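Local coordinates for protein exodeoxyribonuclease III (Archaeoglobus fulgidus, PDB 2VOA) that probably cleaves DNA at abasic sites as a metal-dependent AP endonuclease of the exonuclease III family, with a likely 3'-5' exonuclease activity on double-stranded DNA, at residues G98-Q108 against F140-N148; L226-I237 against L249-V257. The protein carries 1 engineered substitution. All coordinates share one frame; numbering follows the deposited sequence.

Interaction 1 (G98-Q108 against F140-N148); sequences GIDVINTYVPQ and FAVWCGDMN. With nucleotides of chain D.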
loop_
_atom_site.group_PDB
_atom_site.type_symbol
_atom_site.label_atom_id
_atom_site.label_comp_id
_atom_site.label_asym_id
_atom_site.label_seq_id
_atom_site.Cartn_x
_atom_site.Cartn_y
_atom_site.Cartn_z
ATOM N N GLY A 98 28.447 -11.975 22.209
ATOM C CA GLY A 98 28.599 -12.651 23.491
ATOM C C GLY A 98 27.295 -12.979 24.216
ATOM O O GLY A 98 27.348 -13.584 25.274
ATOM N N ILE A 99 26.147 -12.599 23.645
ATOM C CA ILE A 99 24.806 -12.823 24.254
ATOM C C ILE A 99 24.110 -14.005 23.574
ATOM O O ILE A 99 24.021 -14.044 22.346
ATOM C CB ILE A 99 23.873 -11.557 24.100
ATOM C CG1 ILE A 99 24.622 -10.260 24.489
ATOM C CG2 ILE A 99 22.576 -11.724 24.939
ATOM C CD1 ILE A 99 25.025 -10.239 25.978
ATOM N N ASP A 100 23.608 -14.958 24.362
ATOM C CA ASP A 100 22.813 -16.069 23.813
ATOM C C ASP A 100 21.412 -15.517 23.609
ATOM O O ASP A 100 20.734 -15.184 24.592
ATOM C CB ASP A 100 22.792 -17.226 24.811
ATOM C CG ASP A 100 21.986 -18.441 24.331
ATOM O OD1 ASP A 100 21.767 -19.344 25.173
ATOM O OD2 ASP A 100 21.539 -18.505 23.163
ATOM N N VAL A 101 21.004 -15.366 22.349
ATOM C CA VAL A 101 19.711 -14.730 22.021
ATOM C C VAL A 101 18.730 -15.741 21.477
ATOM O O VAL A 101 19.019 -16.421 20.496
ATOM C CB VAL A 101 19.872 -13.609 20.957
ATOM C CG1 VAL A 101 18.503 -12.965 20.640
ATOM C CG2 VAL A 101 20.847 -12.530 21.462
ATOM N N ILE A 102 17.566 -15.824 22.113
ATOM C CA ILE A 102 16.500 -16.745 21.652
ATOM C C ILE A 102 15.267 -15.897 21.308
ATOM O O ILE A 102 14.709 -15.260 22.179
ATOM C CB ILE A 102 16.110 -17.803 22.721
ATOM C CG1 ILE A 102 17.341 -18.474 23.348
ATOM C CG2 ILE A 102 15.148 -18.835 22.108
ATOM C CD1 ILE A 102 17.703 -17.952 24.757
ATOM N N ASN A 103 14.851 -15.915 20.039
ATOM C CA ASN A 103 13.751 -15.079 19.553
ATOM C C ASN A 103 12.582 -15.974 19.155
ATOM O O ASN A 103 12.702 -16.775 18.240
ATOM C CB ASN A 103 14.218 -14.272 18.343
ATOM C CG ASN A 103 13.094 -13.475 17.673
ATOM O OD1 ASN A 103 12.032 -13.222 18.266
ATOM N ND2 ASN A 103 13.382 -12.999 16.432
ATOM N N THR A 104 11.464 -15.853 19.872
ATOM C CA THR A 104 10.296 -16.711 19.643
ATOM C C THR A 104 9.063 -15.923 19.202
ATOM O O THR A 104 8.786 -14.803 19.711
ATOM C CB THR A 104 9.880 -17.514 20.925
ATOM O OG1 THR A 104 9.584 -16.590 21.969
ATOM C CG2 THR A 104 10.988 -18.445 21.399
ATOM N N TYR A 105 8.298 -16.536 18.298
ATOM C CA TYR A 105 6.976 -16.076 17.964
ATOM C C TYR A 105 6.031 -17.212 18.360
ATOM O O TYR A 105 5.855 -18.189 17.615
ATOM C CB TYR A 105 6.860 -15.711 16.463
ATOM C CG TYR A 105 5.458 -15.374 16.063
ATOM C CD1 TYR A 105 4.709 -14.444 16.806
ATOM C CD2 TYR A 105 4.845 -16.003 14.964
ATOM C CE1 TYR A 105 3.396 -14.144 16.473
ATOM C CE2 TYR A 105 3.532 -15.712 14.608
ATOM C CZ TYR A 105 2.806 -14.794 15.376
ATOM O OH TYR A 105 1.504 -14.507 15.043
ATOM N N VAL A 106 5.504 -17.120 19.580
ATOM C CA VAL A 106 4.689 -18.190 20.167
ATOM C C VAL A 106 3.350 -18.303 19.445
ATOM O O VAL A 106 2.759 -17.299 19.098
ATOM C CB VAL A 106 4.512 -17.896 21.673
ATOM C CG1 VAL A 106 3.520 -18.867 22.326
ATOM C CG2 VAL A 106 5.900 -17.920 22.380
ATOM N N PRO A 107 2.842 -19.548 19.208
ATOM C CA PRO A 107 1.489 -19.628 18.590
ATOM C C PRO A 107 0.435 -18.801 19.347
ATOM O O PRO A 107 0.333 -18.861 20.577
ATOM C CB PRO A 107 1.154 -21.133 18.653
ATOM C CG PRO A 107 2.549 -21.790 18.565
ATOM C CD PRO A 107 3.421 -20.876 19.451
ATOM N N GLN A 108 -0.335 -18.017 18.604
ATOM C CA GLN A 108 -1.336 -17.150 19.233
ATOM C C GLN A 108 -2.492 -17.947 19.884
ATOM O O GLN A 108 -2.920 -17.612 20.980
ATOM C CB GLN A 108 -1.860 -16.130 18.225
ATOM C CG GLN A 108 -2.714 -15.048 18.870
ATOM C CD GLN A 108 -4.217 -15.280 18.722
ATOM O OE1 GLN A 108 -4.683 -16.171 17.994
ATOM N NE2 GLN A 108 -4.985 -14.448 19.399
ATOM N N PHE A 140 25.042 -14.626 30.332
ATOM C CA PHE A 140 24.135 -13.653 29.729
ATOM C C PHE A 140 23.339 -14.274 28.585
ATOM O O PHE A 140 23.901 -14.654 27.553
ATOM C CB PHE A 140 24.898 -12.463 29.147
ATOM C CG PHE A 140 25.572 -11.577 30.159
ATOM C CD1 PHE A 140 26.445 -10.578 29.703
ATOM C CD2 PHE A 140 25.339 -11.694 31.528
ATOM C CE1 PHE A 140 27.094 -9.711 30.607
ATOM C CE2 PHE A 140 25.992 -10.835 32.454
ATOM C CZ PHE A 140 26.879 -9.844 31.983
ATOM N N ALA A 141 22.030 -14.373 28.778
ATOM C CA ALA A 141 21.116 -14.804 27.736
ATOM C C ALA A 141 19.850 -13.965 27.787
ATOM O O ALA A 141 19.444 -13.501 28.864
ATOM C CB ALA A 141 20.769 -16.290 27.871
ATOM N N VAL A 142 19.266 -13.756 26.614
ATOM C CA VAL A 142 17.984 -13.052 26.483
ATOM C C VAL A 142 17.051 -13.915 25.648
ATOM O O VAL A 142 17.422 -14.366 24.556
ATOM C CB VAL A 142 18.140 -11.614 25.858
ATOM C CG1 VAL A 142 19.176 -10.791 26.586
ATOM C CG2 VAL A 142 18.453 -11.641 24.353
ATOM N N TRP A 143 15.848 -14.147 26.172
ATOM C CA TRP A 143 14.773 -14.768 25.425
ATOM C C TRP A 143 13.832 -13.606 25.191
ATOM O O TRP A 143 13.370 -12.957 26.145
ATOM C CB TRP A 143 14.162 -15.913 26.229
ATOM C CG TRP A 143 12.803 -16.339 25.806
ATOM C CD1 TRP A 143 12.300 -16.432 24.523
ATOM C CD2 TRP A 143 11.755 -16.764 26.683
ATOM N NE1 TRP A 143 10.982 -16.883 24.570
ATOM C CE2 TRP A 143 10.625 -17.059 25.881
ATOM C CE3 TRP A 143 11.647 -16.881 28.076
ATOM C CZ2 TRP A 143 9.394 -17.484 26.432
ATOM C CZ3 TRP A 143 10.415 -17.286 28.631
ATOM C CH2 TRP A 143 9.309 -17.587 27.793
ATOM N N CYS A 144 13.666 -13.291 23.898
ATOM C CA CYS A 144 12.830 -12.188 23.371
ATOM C C CYS A 144 11.670 -12.727 22.562
ATOM O O CYS A 144 11.708 -13.873 22.094
ATOM C CB CYS A 144 13.634 -11.315 22.410
ATOM S SG CYS A 144 14.907 -10.275 23.130
ATOM N N GLY A 145 10.645 -11.899 22.362
ATOM C CA GLY A 145 9.711 -12.191 21.302
ATOM C C GLY A 145 8.308 -11.737 21.550
ATOM O O GLY A 145 8.028 -10.993 22.496
ATOM N N ASP A 146 7.445 -12.171 20.640
ATOM C CA ASP A 146 6.040 -11.962 20.794
ATOM C C ASP A 146 5.533 -13.266 21.361
ATOM O O ASP A 146 5.447 -14.274 20.652
ATOM C CB ASP A 146 5.386 -11.644 19.456
ATOM C CG ASP A 146 3.896 -11.367 19.581
ATOM O OD1 ASP A 146 3.287 -11.582 20.668
ATOM O OD2 ASP A 146 3.314 -10.950 18.548
ATOM N N MET A 147 5.241 -13.224 22.655
ATOM C CA MET A 147 4.869 -14.409 23.442
ATOM C C MET A 147 3.399 -14.760 23.306
ATOM O O MET A 147 2.980 -15.862 23.672
ATOM C CB MET A 147 5.205 -14.139 24.926
ATOM C CG MET A 147 6.680 -13.710 25.199
ATOM S SD MET A 147 7.904 -14.748 24.355
ATOM C CE MET A 147 9.379 -13.950 24.992
ATOM N N ASN A 148 2.598 -13.811 22.823
ATOM C CA ASN A 148 1.139 -13.979 22.810
ATOM C C ASN A 148 0.626 -14.427 24.172
ATOM O O ASN A 148 -0.321 -15.193 24.297
ATOM C CB ASN A 148 0.692 -14.917 21.680
ATOM C CG ASN A 148 0.748 -14.227 20.326
ATOM O OD1 ASN A 148 0.155 -13.162 20.141
ATOM N ND2 ASN A 148 1.468 -14.822 19.387
ATOM P P DC D 10 -2.854 -17.284 13.164
ATOM O OP1 DC D 10 -1.469 -17.768 13.427
ATOM O OP2 DC D 10 -4.038 -18.029 13.685
ATOM O "O5'" DC D 10 -2.942 -15.807 13.723
ATOM C "C5'" DC D 10 -1.905 -14.883 13.455
ATOM C "C4'" DC D 10 -2.354 -13.553 14.010
ATOM O "O4'" DC D 10 -3.464 -13.050 13.231
ATOM C "C3'" DC D 10 -2.880 -13.613 15.437
ATOM O "O3'" DC D 10 -2.171 -12.682 16.210
ATOM C "C2'" DC D 10 -4.363 -13.239 15.363
ATOM C "C1'" DC D 10 -4.365 -12.389 14.095
ATOM N N1 DC D 10 -5.664 -12.232 13.369
ATOM C C2 DC D 10 -5.972 -10.952 12.870
ATOM O O2 DC D 10 -5.188 -10.008 13.060
ATOM N N3 DC D 10 -7.132 -10.777 12.187
ATOM C C4 DC D 10 -7.957 -11.804 11.994
ATOM N N4 DC D 10 -9.084 -11.547 11.319
ATOM C C5 DC D 10 -7.669 -13.122 12.495
ATOM C C6 DC D 10 -6.515 -13.291 13.165
HETATM O O HOH W 1 26.147 -15.782 26.773
#

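Interaction 2 (L226-I237 against L249-V257); sequences LAERCVDCYADI and LPLVAVFDV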
loop_
_atom_site.group_PDB
_atom_site.type_symbol
_atom_site.label_atom_id
_atom_site.label_comp_id
_atom_site.label_asym_id
_atom_site.label_seq_id
_atom_site.Cartn_x
_atom_site.Cartn_y
_atom_site.Cartn_z
ATOM N N LEU A 226 22.462 -10.899 33.704
ATOM C CA LEU A 226 22.181 -9.857 32.731
ATOM C C LEU A 226 21.077 -8.904 33.220
ATOM O O LEU A 226 21.201 -7.672 33.102
ATOM C CB LEU A 226 21.834 -10.475 31.378
ATOM C CG LEU A 226 21.584 -9.451 30.272
ATOM C CD1 LEU A 226 22.812 -8.488 30.135
ATOM C CD2 LEU A 226 21.259 -10.133 28.945
ATOM N N ALA A 227 20.024 -9.472 33.799
ATOM C CA ALA A 227 18.934 -8.668 34.373
ATOM C C ALA A 227 19.439 -7.688 35.432
ATOM O O ALA A 227 18.959 -6.550 35.503
ATOM C CB ALA A 227 17.860 -9.588 34.948
ATOM N N GLU A 228 20.391 -8.135 36.260
ATOM C CA GLU A 228 20.986 -7.294 37.307
ATOM C C GLU A 228 21.541 -5.980 36.759
ATOM O O GLU A 228 21.567 -4.973 37.481
ATOM C CB GLU A 228 22.086 -8.049 38.062
ATOM C CG GLU A 228 21.559 -9.162 38.972
ATOM C CD GLU A 228 20.938 -8.657 40.286
ATOM O OE1 GLU A 228 21.144 -7.471 40.656
ATOM O OE2 GLU A 228 20.254 -9.476 40.962
ATOM N N ARG A 229 21.987 -6.021 35.498
ATOM C CA ARG A 229 22.592 -4.886 34.779
ATOM C C ARG A 229 21.572 -4.090 33.943
ATOM O O ARG A 229 21.934 -3.110 33.285
ATOM C CB ARG A 229 23.753 -5.397 33.902
ATOM C CG ARG A 229 24.969 -5.815 34.731
ATOM C CD ARG A 229 26.077 -6.377 33.851
ATOM N NE ARG A 229 27.219 -6.824 34.662
ATOM C CZ ARG A 229 28.345 -6.144 34.855
ATOM N NH1 ARG A 229 28.542 -4.953 34.291
ATOM N NH2 ARG A 229 29.290 -6.671 35.622
ATOM N N CYS A 230 20.287 -4.465 34.006
ATOM C CA CYS A 230 19.277 -3.745 33.219
ATOM C C CYS A 230 19.005 -2.396 33.862
ATOM O O CYS A 230 18.604 -2.353 35.037
ATOM C CB CYS A 230 17.960 -4.522 33.089
ATOM S SG CYS A 230 16.795 -3.645 32.032
ATOM N N VAL A 231 19.228 -1.317 33.109
ATOM C CA VAL A 231 19.051 0.042 33.633
ATOM C C VAL A 231 17.847 0.789 33.034
ATOM O O VAL A 231 17.425 1.820 33.572
ATOM C CB VAL A 231 20.339 0.885 33.492
ATOM C CG1 VAL A 231 21.440 0.352 34.415
ATOM C CG2 VAL A 231 20.778 0.940 32.029
ATOM N N ASP A 232 17.296 0.265 31.949
ATOM C CA ASP A 232 16.097 0.858 31.340
ATOM C C ASP A 232 15.368 -0.170 30.473
ATOM O O ASP A 232 15.963 -1.142 30.013
ATOM C CB ASP A 232 16.466 2.080 30.507
ATOM C CG ASP A 232 15.282 3.043 30.322
ATOM O OD1 ASP A 232 14.198 2.834 30.943
ATOM O OD2 ASP A 232 15.454 4.027 29.582
ATOM N N CYS A 233 14.058 0.032 30.306
ATOM C CA CYS A 233 13.249 -0.789 29.434
ATOM C C CYS A 233 11.987 0.016 29.184
ATOM O O CYS A 233 11.436 0.621 30.112
ATOM C CB CYS A 233 12.918 -2.128 30.079
ATOM S SG CYS A 233 12.003 -3.274 29.003
ATOM N N TYR A 234 11.572 0.069 27.930
ATOM C CA TYR A 234 10.410 0.869 27.556
ATOM C C TYR A 234 9.860 0.412 26.213
ATOM O O TYR A 234 10.567 -0.227 25.425
ATOM C CB TYR A 234 10.792 2.355 27.470
ATOM C CG TYR A 234 12.022 2.623 26.614
ATOM C CD1 TYR A 234 11.907 2.861 25.241
ATOM C CD2 TYR A 234 13.311 2.622 27.185
ATOM C CE1 TYR A 234 13.047 3.112 24.451
ATOM C CE2 TYR A 234 14.452 2.857 26.409
ATOM C CZ TYR A 234 14.317 3.113 25.050
ATOM O OH TYR A 234 15.466 3.347 24.316
ATOM N N ALA A 235 8.594 0.743 25.973
ATOM C CA ALA A 235 7.953 0.524 24.683
ATOM C C ALA A 235 7.978 1.832 23.919
ATOM O O ALA A 235 7.660 2.885 24.472
ATOM C CB ALA A 235 6.502 0.004 24.851
ATOM N N ASP A 236 8.364 1.773 22.656
ATOM C CA ASP A 236 8.442 2.985 21.822
ATOM C C ASP A 236 7.164 3.218 21.015
ATOM O O ASP A 236 6.907 2.524 20.035
ATOM C CB ASP A 236 9.671 2.895 20.907
ATOM C CG ASP A 236 9.946 4.185 20.137
ATOM O OD1 ASP A 236 10.961 4.194 19.393
ATOM O OD2 ASP A 236 9.178 5.179 20.271
ATOM N N ILE A 237 6.358 4.195 21.443
ATOM C CA ILE A 237 5.079 4.499 20.788
ATOM C C ILE A 237 5.235 5.183 19.410
ATOM O O ILE A 237 4.320 5.146 18.567
ATOM C CB ILE A 237 4.145 5.341 21.733
ATOM C CG1 ILE A 237 2.686 5.392 21.224
ATOM C CG2 ILE A 237 4.691 6.743 21.933
ATOM C CD1 ILE A 237 1.999 4.060 21.155
ATOM N N LEU A 249 4.362 -2.306 19.000
ATOM C CA LEU A 249 5.427 -1.329 19.280
ATOM C C LEU A 249 6.758 -2.074 19.540
ATOM O O LEU A 249 6.739 -3.182 20.106
ATOM C CB LEU A 249 5.111 -0.573 20.589
ATOM C CG LEU A 249 4.043 0.507 20.688
ATOM C CD1 LEU A 249 2.640 -0.065 20.505
ATOM C CD2 LEU A 249 4.159 1.190 22.032
ATOM N N PRO A 250 7.919 -1.473 19.175
ATOM C CA PRO A 250 9.167 -2.062 19.682
ATOM C C PRO A 250 9.243 -1.988 21.209
ATOM O O PRO A 250 8.788 -0.997 21.823
ATOM C CB PRO A 250 10.265 -1.141 19.095
ATOM C CG PRO A 250 9.651 -0.564 17.891
ATOM C CD PRO A 250 8.207 -0.313 18.307
ATOM N N LEU A 251 9.820 -3.023 21.807
ATOM C CA LEU A 251 10.112 -3.036 23.228
ATOM C C LEU A 251 11.646 -3.041 23.316
ATOM O O LEU A 251 12.297 -3.839 22.618
ATOM C CB LEU A 251 9.489 -4.268 23.907
ATOM C CG LEU A 251 9.727 -4.393 25.415
ATOM C CD1 LEU A 251 9.020 -3.258 26.170
ATOM C CD2 LEU A 251 9.278 -5.793 25.908
ATOM N N VAL A 252 12.197 -2.118 24.111
ATOM C CA VAL A 252 13.649 -1.844 24.154
ATOM C C VAL A 252 14.158 -2.052 25.578
ATOM O O VAL A 252 13.504 -1.616 26.534
ATOM C CB VAL A 252 13.972 -0.384 23.707
ATOM C CG1 VAL A 252 15.494 -0.141 23.628
ATOM C CG2 VAL A 252 13.304 -0.063 22.357
ATOM N N ALA A 253 15.295 -2.733 25.730
ATOM C CA ALA A 253 15.953 -2.832 27.041
ATOM C C ALA A 253 17.405 -2.408 26.900
ATOM O O ALA A 253 18.044 -2.682 25.867
ATOM C CB ALA A 253 15.894 -4.279 27.561
ATOM N N VAL A 254 17.908 -1.741 27.933
ATOM C CA VAL A 254 19.285 -1.249 27.999
ATOM C C VAL A 254 19.966 -1.848 29.237
ATOM O O VAL A 254 19.402 -1.838 30.347
ATOM C CB VAL A 254 19.354 0.292 28.006
ATOM C CG1 VAL A 254 20.812 0.774 28.023
ATOM C CG2 VAL A 254 18.590 0.888 26.798
ATOM N N PHE A 255 21.167 -2.394 29.009
ATOM C CA PHE A 255 21.976 -3.063 30.038
ATOM C C PHE A 255 23.327 -2.368 30.220
ATOM O O PHE A 255 23.956 -1.914 29.242
ATOM C CB PHE A 255 22.187 -4.535 29.647
ATOM C CG PHE A 255 20.902 -5.270 29.413
ATOM C CD1 PHE A 255 20.272 -5.267 28.152
ATOM C CD2 PHE A 255 20.293 -5.951 30.479
ATOM C CE1 PHE A 255 19.057 -5.965 27.954
ATOM C CE2 PHE A 255 19.062 -6.662 30.290
ATOM C CZ PHE A 255 18.441 -6.631 29.023
ATOM N N ASP A 256 23.774 -2.328 31.476
ATOM C CA ASP A 256 25.023 -1.711 31.884
ATOM C C ASP A 256 26.148 -2.730 31.655
ATOM O O ASP A 256 26.657 -3.351 32.590
ATOM C CB ASP A 256 24.889 -1.349 33.365
ATOM C CG ASP A 256 25.565 -0.051 33.730
ATOM O OD1 ASP A 256 25.459 0.315 34.929
ATOM O OD2 ASP A 256 26.223 0.581 32.859
ATOM N N VAL A 257 26.501 -2.898 30.382
ATOM C CA VAL A 257 27.484 -3.878 29.922
ATOM C C VAL A 257 28.383 -3.160 28.906
ATOM O O VAL A 257 29.637 -3.243 28.905
ATOM C CB VAL A 257 26.770 -5.048 29.205
ATOM C CG1 VAL A 257 27.768 -6.015 28.563
ATOM C CG2 VAL A 257 25.838 -5.792 30.147
ATOM O OXT VAL A 257 27.815 -2.468 28.035
#

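Interaction 1 (G98-Q108 against F140-N148)
Trp143 and Thr104 meet on one face of a parallel strand pair. The indole NE1 gives its hydrogen to Thr104 OG1 at 3.0 Å, with the hydroxyl lying close to the indole plane. That oxygen sits between the backbone N and the carbonyl carbon of its own residue (chi1 59°), which brings it to the ring edge while CG2 lies against NE1. Met147 folds back so that its CE methyl rests over one face of the same indole, 3.3 Å above the plane and offset toward the rim; Leu127 of the helix 115-134 and Phe184 add to the packing of the ring. On the face holding Val101 and Asn103, Val142 in the conformer given sets CG2 beside both methyls of Val101.

Farther along, Tyr105 and Asp146 run side by side, pointing the same way, their ring and carboxylate planes 54° apart. Asp146 OD2 approaches the ring edge, 3.8 Å from Tyr105 CE1, and takes a hydrogen bond from Asn8; OD1 accepts from the backbone N of Asn148, closing an Asx turn. The carboxamide of Asn148 is held by ND2, which donates to Val106 O at 2.8 Å almost within the amide plane. Gln108 crosses this amide at about a right angle, and its CG lies 3.6 Å from O3' of DC10 of chain D.

The strands 99-105 and 141-144 are the two parallel strands of a beta-alpha-beta unit, connected by the helix 115-134. Backbone hydrogen bonding continues past both, with Val106 N donating to Asp146 O at 3.0 Å. The pairing thus places the predicted active-site Tyr105 beside Asp146, while hydrogen bonds orient both carboxylate oxygens of Asp146 and ND2 of Asn148, two predicted magnesium ligands.

Interaction 2 (L226-I237 against L249-V257)
Phe255 and Leu226 form the close-packed end of this antiparallel pair. The leucine crosses the aromatic side chain at about a right angle, its CG 4.1 Å from the ring centroid and off-centre, while CD1 lies 3.6 Å from Phe255 CD2. Cys230 adds a sulfur-aromatic contact, SG standing obliquely 4.6 Å from the centroid of the Phe255 ring. Cys233, Ala253 and Leu251 continue this buried face, which is covered by the helix 187-191 and the strand 218-222.

The other face is more open. Here Tyr234 puts CG between its backbone N and carbonyl carbon (chi1 51°), folding the ring alongside Val252, whose CB sits over one face 4.0 Å from the ring centroid. With an alanine here the ring is gone, and Val252 is likely to lose the cover over its CB and become more accessible to solvent. Near the C-terminus, on the exposed rim, polar and apolar contacts mix: the extended Arg229 lays CD against Val257 CG2, and its NH1 donates to Asp256 O at 3.0 Å, in the guanidinium plane and at 167° at the hydrogen. The carboxylate of Asp256 stays apart from that guanidinium, so the backbone carbonyl, not a salt bridge, receives the arginine. At the far end Leu249 CD2 meets Ile237 CD1 at 3.7 Å, the two side chains lying side by side, while Asp236 turns its carboxylate to Trp22 and to the backbone N of Lys238.

Between these ends, Val231 and Asp232 both face Val254, whose carbonyl takes a firm bond from Val231 N and a weak one from Asp232 N. This is a classic beta bulge in the outermost strand 230-235 of one of the two beta-sheets packed face to face in the four-layered alpha/beta sandwich of the DNase I-like fold.

Overall arrangement
Interactions 1 and 2 sample the two facing sheets of one sandwich, a parallel pair from one and an antiparallel edge pair from the other, with centres about 14 Å apart. They touch where Leu226 of interaction 2 packs on the start of the segment 140-148: its N lies 3.7 Å from Phe140 CD2, and its CD2 3.8 Å from Ala141 O. The segment 249-257 follows directly on His248, a predicted metal-site residue. Interaction 1 supplies Asp146 and Asn148, predicted ligands of that site, and the Asp146 side chain touches His248. Interaction 2 stays farther back, its nearest atom about 13 Å from the bound nucleic acid, whereas interaction 1 touches it directly.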